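Side-chain contacts in putative dihydrodipicolinate synthase family protein (Coccidioides immitis, PDB 3QFE), which is of unknown function but belongs to the dihydrodipicolinate synthase family of TIM-barrel proteins: residues L52-E57 with V143-P148; A85-H90 with E97-A102. One frame throughout, in Å; residues are numbered along the deposited sequence. Where two conformers were deposited one is given.

Contact 1: L52-E57 with V143-P148; sequences LGTNAE and VIYNFP
Thr-54 and Tyr-145 meet through their hydroxyls: OG1 of Thr-54 and OH of Tyr-145 are hydrogen-bonded at 3.0 Å. On the tight, buried side the long tyrosine side chain does the bridging. Its CG stands anti to the backbone N (chi1 -167°), which sends the phenol from the strand toward the loop 52-57 and brings OH to 4.5 Å from C of Gly-53 and 3.5 Å from CB of Thr-54. The backbones themselves stay well apart, with CA of Gly-53 and CA of Tyr-145 separated by 9.5 Å. This is a contact across the mouth of a TIM barrel: 52-57 leaves the C-terminal end of strand 48-51, while Tyr-145 lies near the C-terminal end of strand 142-146, three strands further round the parallel sheet. The tyrosine also packs on Leu-111 and Lys-175 of the strands on either side. The looser side belongs to Phe-147, which is solvent-exposed and past the end of the strand. Its ring only brushes the threonine, CE1 coming within 4.0 Å of the methyl CG2 of Thr-54 and CD1 within 3.8 Å of OG1 of Thr-54.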
loop_
_atom_site.group_PDB
_atom_site.type_symbol
_atom_site.label_atom_id
_atom_site.label_comp_id
_atom_site.label_asym_id
_atom_site.label_seq_id
_atom_site.Cartn_x
_atom_site.Cartn_y
_atom_site.Cartn_z
ATOM N N LEU A 52 6.187 3.901 1.073
ATOM C CA LEU A 52 6.923 4.011 -0.173
ATOM C C LEU A 52 6.319 3.148 -1.250
ATOM O O LEU A 52 7.011 2.711 -2.157
ATOM C CB LEU A 52 8.425 3.714 -0.024
ATOM C CG LEU A 52 9.220 4.371 1.106
ATOM C CD1 LEU A 52 10.665 3.851 1.080
ATOM C CD2 LEU A 52 9.165 5.891 1.011
ATOM N N GLY A 53 5.020 2.915 -1.165
ATOM C CA GLY A 53 4.276 2.368 -2.302
ATOM C C GLY A 53 4.248 3.410 -3.401
ATOM O O GLY A 53 4.873 4.468 -3.282
ATOM N N THR A 54 3.522 3.128 -4.471
ATOM C CA THR A 54 3.437 4.047 -5.619
ATOM C C THR A 54 2.674 5.337 -5.254
ATOM O O THR A 54 3.002 6.427 -5.763
ATOM C CB THR A 54 2.818 3.307 -6.840
ATOM O OG1 THR A 54 3.764 2.328 -7.315
ATOM C CG2 THR A 54 2.423 4.273 -7.987
ATOM N N ASN A 55 1.673 5.193 -4.369
ATOM C CA ASN A 55 0.903 6.314 -3.827
ATOM C C ASN A 55 1.730 7.336 -3.022
ATOM O O ASN A 55 1.312 8.473 -2.846
ATOM C CB ASN A 55 -0.267 5.794 -2.975
ATOM C CG ASN A 55 -1.348 5.151 -3.820
ATOM O OD1 ASN A 55 -2.167 5.842 -4.433
ATOM N ND2 ASN A 55 -1.340 3.819 -3.890
ATOM N N ALA A 56 2.896 6.924 -2.540
ATOM C CA ALA A 56 3.746 7.787 -1.714
ATOM C C ALA A 56 4.718 8.576 -2.574
ATOM O O ALA A 56 5.573 9.301 -2.030
ATOM C CB ALA A 56 4.522 6.959 -0.714
ATOM N N GLU A 57 4.604 8.427 -3.907
ATOM C CA GLU A 57 5.526 9.068 -4.837
ATOM C C GLU A 57 6.988 8.671 -4.512
ATOM O O GLU A 57 7.918 9.502 -4.561
ATOM C CB GLU A 57 5.358 10.594 -4.762
ATOM C CG GLU A 57 3.979 11.125 -5.173
ATOM C CD GLU A 57 3.781 12.589 -4.772
ATOM O OE1 GLU A 57 3.594 12.836 -3.561
ATOM O OE2 GLU A 57 3.802 13.493 -5.647
ATOM N N VAL A 143 8.154 -9.278 -0.476
ATOM C CA VAL A 143 6.858 -9.374 -1.151
ATOM C C VAL A 143 7.035 -8.885 -2.601
ATOM O O VAL A 143 7.481 -7.753 -2.843
ATOM C CB VAL A 143 5.735 -8.577 -0.411
ATOM C CG1 VAL A 143 4.392 -8.740 -1.126
ATOM C CG2 VAL A 143 5.595 -9.049 1.033
ATOM N N ILE A 144 6.694 -9.751 -3.548
ATOM C CA ILE A 144 6.758 -9.429 -4.968
ATOM C C ILE A 144 5.725 -8.353 -5.208
ATOM O O ILE A 144 4.586 -8.459 -4.721
ATOM C CB ILE A 144 6.456 -10.666 -5.838
ATOM C CG1 ILE A 144 7.526 -11.737 -5.632
ATOM C CG2 ILE A 144 6.353 -10.295 -7.319
ATOM C CD1 ILE A 144 7.100 -13.145 -6.079
ATOM N N TYR A 145 6.140 -7.293 -5.892
ATOM C CA TYR A 145 5.255 -6.184 -6.226
ATOM C C TYR A 145 5.026 -6.272 -7.714
ATOM O O TYR A 145 5.895 -5.927 -8.510
ATOM C CB TYR A 145 5.920 -4.863 -5.871
ATOM C CG TYR A 145 5.049 -3.608 -5.861
ATOM C CD1 TYR A 145 5.572 -2.411 -5.366
ATOM C CD2 TYR A 145 3.723 -3.607 -6.343
ATOM C CE1 TYR A 145 4.820 -1.234 -5.347
ATOM C CE2 TYR A 145 2.951 -2.431 -6.339
ATOM C CZ TYR A 145 3.508 -1.244 -5.829
ATOM O OH TYR A 145 2.791 -0.055 -5.788
ATOM N N ASN A 146 3.861 -6.767 -8.091
ATOM C CA ASN A 146 3.521 -6.901 -9.488
ATOM C C ASN A 146 2.756 -5.673 -9.974
ATOM O O ASN A 146 1.538 -5.592 -9.790
ATOM C CB ASN A 146 2.692 -8.173 -9.704
ATOM C CG ASN A 146 2.761 -8.682 -11.137
ATOM O OD1 ASN A 146 3.530 -8.171 -11.956
ATOM N ND2 ASN A 146 1.962 -9.707 -11.444
ATOM N N PHE A 147 3.456 -4.714 -10.580
ATOM C CA PHE A 147 2.787 -3.536 -11.145
ATOM C C PHE A 147 3.057 -3.348 -12.650
ATOM O O PHE A 147 4.063 -2.728 -13.024
ATOM C CB PHE A 147 3.163 -2.268 -10.371
ATOM C CG PHE A 147 2.202 -1.119 -10.568
ATOM C CD1 PHE A 147 2.034 -0.169 -9.566
ATOM C CD2 PHE A 147 1.456 -0.989 -11.749
ATOM C CE1 PHE A 147 1.143 0.904 -9.734
ATOM C CE2 PHE A 147 0.560 0.075 -11.926
ATOM C CZ PHE A 147 0.406 1.026 -10.915
ATOM N N PRO A 148 2.155 -3.862 -13.518
ATOM C CA PRO A 148 2.329 -3.701 -14.983
ATOM C C PRO A 148 1.704 -2.419 -15.587
ATOM O O PRO A 148 0.947 -1.696 -14.912
ATOM C CB PRO A 148 1.654 -4.951 -15.557
ATOM C CG PRO A 148 0.690 -5.415 -14.491
ATOM C CD PRO A 148 0.980 -4.688 -13.193
#

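Contact 2: A85-H90 with E97-A102; sequences AGVGAH and EHINDA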
loop_
_atom_site.group_PDB
_atom_site.type_symbol
_atom_site.label_atom_id
_atom_site.label_comp_id
_atom_site.label_asym_id
_atom_site.label_seq_id
_atom_site.Cartn_x
_atom_site.Cartn_y
_atom_site.Cartn_z
ATOM N N ALA A 85 7.862 -1.858 3.320
ATOM C CA ALA A 85 8.477 -0.748 2.619
ATOM C C ALA A 85 8.682 -1.081 1.149
ATOM O O ALA A 85 9.247 -2.130 0.818
ATOM C CB ALA A 85 9.817 -0.404 3.267
ATOM N N GLY A 86 8.246 -0.182 0.269
ATOM C CA GLY A 86 8.548 -0.291 -1.160
ATOM C C GLY A 86 10.019 0.018 -1.378
ATOM O O GLY A 86 10.576 0.944 -0.762
ATOM N N VAL A 87 10.661 -0.766 -2.242
ATOM C CA VAL A 87 12.096 -0.651 -2.458
ATOM C C VAL A 87 12.475 -0.725 -3.924
ATOM O O VAL A 87 13.657 -0.783 -4.251
ATOM C CB VAL A 87 12.881 -1.764 -1.752
ATOM C CG1 VAL A 87 12.866 -1.596 -0.230
ATOM C CG2 VAL A 87 12.389 -3.161 -2.189
ATOM N N GLY A 88 11.487 -0.708 -4.811
ATOM C CA GLY A 88 11.748 -0.929 -6.233
ATOM C C GLY A 88 12.617 0.123 -6.908
ATOM O O GLY A 88 12.573 1.302 -6.561
ATOM N N ALA A 89 13.400 -0.322 -7.884
ATOM C CA ALA A 89 14.373 0.518 -8.560
ATOM C C ALA A 89 14.742 -0.149 -9.850
ATOM O O ALA A 89 14.148 -1.170 -10.220
ATOM C CB ALA A 89 15.607 0.692 -7.698
ATOM N N HIS A 90 15.750 0.392 -10.520
ATOM C CA HIS A 90 16.156 -0.129 -11.818
ATOM C C HIS A 90 17.190 -1.257 -11.803
ATOM O O HIS A 90 17.110 -2.173 -12.617
ATOM C CB HIS A 90 16.582 1.027 -12.719
ATOM C CG HIS A 90 15.500 2.041 -12.897
ATOM N ND1 HIS A 90 14.572 1.965 -13.918
ATOM C CD2 HIS A 90 15.150 3.113 -12.143
ATOM C CE1 HIS A 90 13.718 2.968 -13.805
ATOM N NE2 HIS A 90 14.042 3.674 -12.733
ATOM N N GLU A 97 20.478 -1.556 -1.823
ATOM C CA GLU A 97 20.718 -0.374 -1.007
ATOM C C GLU A 97 19.415 0.095 -0.311
ATOM O O GLU A 97 19.407 0.306 0.916
ATOM C CB GLU A 97 21.354 0.730 -1.864
ATOM C CG GLU A 97 21.519 2.065 -1.161
ATOM C CD GLU A 97 22.295 3.067 -2.016
ATOM O OE1 GLU A 97 21.662 3.855 -2.788
ATOM O OE2 GLU A 97 23.535 3.042 -1.920
ATOM N N HIS A 98 18.317 0.218 -1.075
ATOM C CA HIS A 98 17.016 0.530 -0.478
ATOM C C HIS A 98 16.606 -0.477 0.576
ATOM O O HIS A 98 16.154 -0.087 1.660
ATOM C CB HIS A 98 15.911 0.571 -1.523
ATOM C CG HIS A 98 16.029 1.706 -2.482
ATOM N ND1 HIS A 98 15.379 1.717 -3.696
ATOM C CD2 HIS A 98 16.712 2.874 -2.406
ATOM C CE1 HIS A 98 15.652 2.849 -4.325
ATOM N NE2 HIS A 98 16.479 3.555 -3.574
ATOM N N ILE A 99 16.754 -1.769 0.268
ATOM C CA ILE A 99 16.406 -2.779 1.252
ATOM C C ILE A 99 17.203 -2.624 2.558
ATOM O O ILE A 99 16.612 -2.583 3.634
ATOM C CB ILE A 99 16.542 -4.217 0.689
ATOM C CG1 ILE A 99 15.440 -4.490 -0.361
ATOM C CG2 ILE A 99 16.477 -5.219 1.830
ATOM C CD1 ILE A 99 15.594 -5.862 -1.101
ATOM N N ASN A 100 18.529 -2.510 2.454
ATOM C CA ASN A 100 19.354 -2.333 3.628
ATOM C C ASN A 100 19.010 -1.058 4.398
ATOM O O ASN A 100 18.987 -1.065 5.625
ATOM C CB ASN A 100 20.841 -2.431 3.255
ATOM C CG ASN A 100 21.274 -3.875 3.033
ATOM O OD1 ASN A 100 21.083 -4.731 3.902
ATOM N ND2 ASN A 100 21.816 -4.159 1.867
ATOM N N ASP A 101 18.723 0.022 3.670
ATOM C CA ASP A 101 18.255 1.255 4.305
ATOM C C ASP A 101 16.964 0.991 5.066
ATOM O O ASP A 101 16.831 1.446 6.207
ATOM C CB ASP A 101 18.017 2.366 3.278
ATOM C CG ASP A 101 19.319 2.926 2.714
ATOM O OD1 ASP A 101 20.410 2.595 3.235
ATOM O OD2 ASP A 101 19.247 3.703 1.748
ATOM N N ALA A 102 16.039 0.252 4.441
ATOM C CA ALA A 102 14.731 -0.059 5.035
ATOM C C ALA A 102 14.880 -0.869 6.309
ATOM O O ALA A 102 14.190 -0.630 7.299
ATOM C CB ALA A 102 13.809 -0.802 4.025
#
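His-98 reaches from the helix to the backbone of Val-87, and this is the polar part of the contact. ND1 of His-98 donates to O of Val-87 over 3.1 Å, nearly straight at 164°. The oxygen lies in the plane of the imidazole, at its edge, but the donor approaches from well above the carbonyl plane, 55° out of it, and so misses the lone-pair directions. With CG beside the backbone N (chi1 -68°), the ring points ND1 at the carbonyl of Val-87, just past the end of strand 83-86. The two elements are the first strand and the helix of a beta-alpha-beta unit of the barrel, strand 83-86, helix 92-105 and strand 109-112, and the helix covers the outer side of the sheet. Apolar contacts fill the rest of this buried interface. Val-87 sets CG2 against CG1 of Ile-99 at 3.8 Å, the two side chains crossing at a slant, while its CB sits 3.8 Å from CB of His-98. One helical turn on from His-98, CB of Ala-102 meets CB of Ala-85 at 4.1 Å, methyl to methyl. At the loop end, CB of Ala-89 approaches CE1 of His-98 to 4.0 Å. Ile-70 of helix 63-77 packs on both Ala-85 and Ala-102, and Arg-66 of that helix touches His-98.

Overall arrangement
From the N terminus the chain first reaches 52-57, just after strand 48-51, and contact 1 closes only at Val-143 in strand 142-146, 86 positions beyond Glu-57. Contact 2 opens and closes within that span: 85-90 takes in the end of the next strand, 83-86, and the loop after it, and 97-102 comes back over it seven residues later. It is therefore a short loop within a long one, and the two do not cross. Contact 1 spans the barrel mouth, whereas contact 2 fastens a helix to the barrel wall. Their centres lie 11 Å apart, and they touch where CD1 of Leu-52 packs 3.4 Å from O of Gly-86.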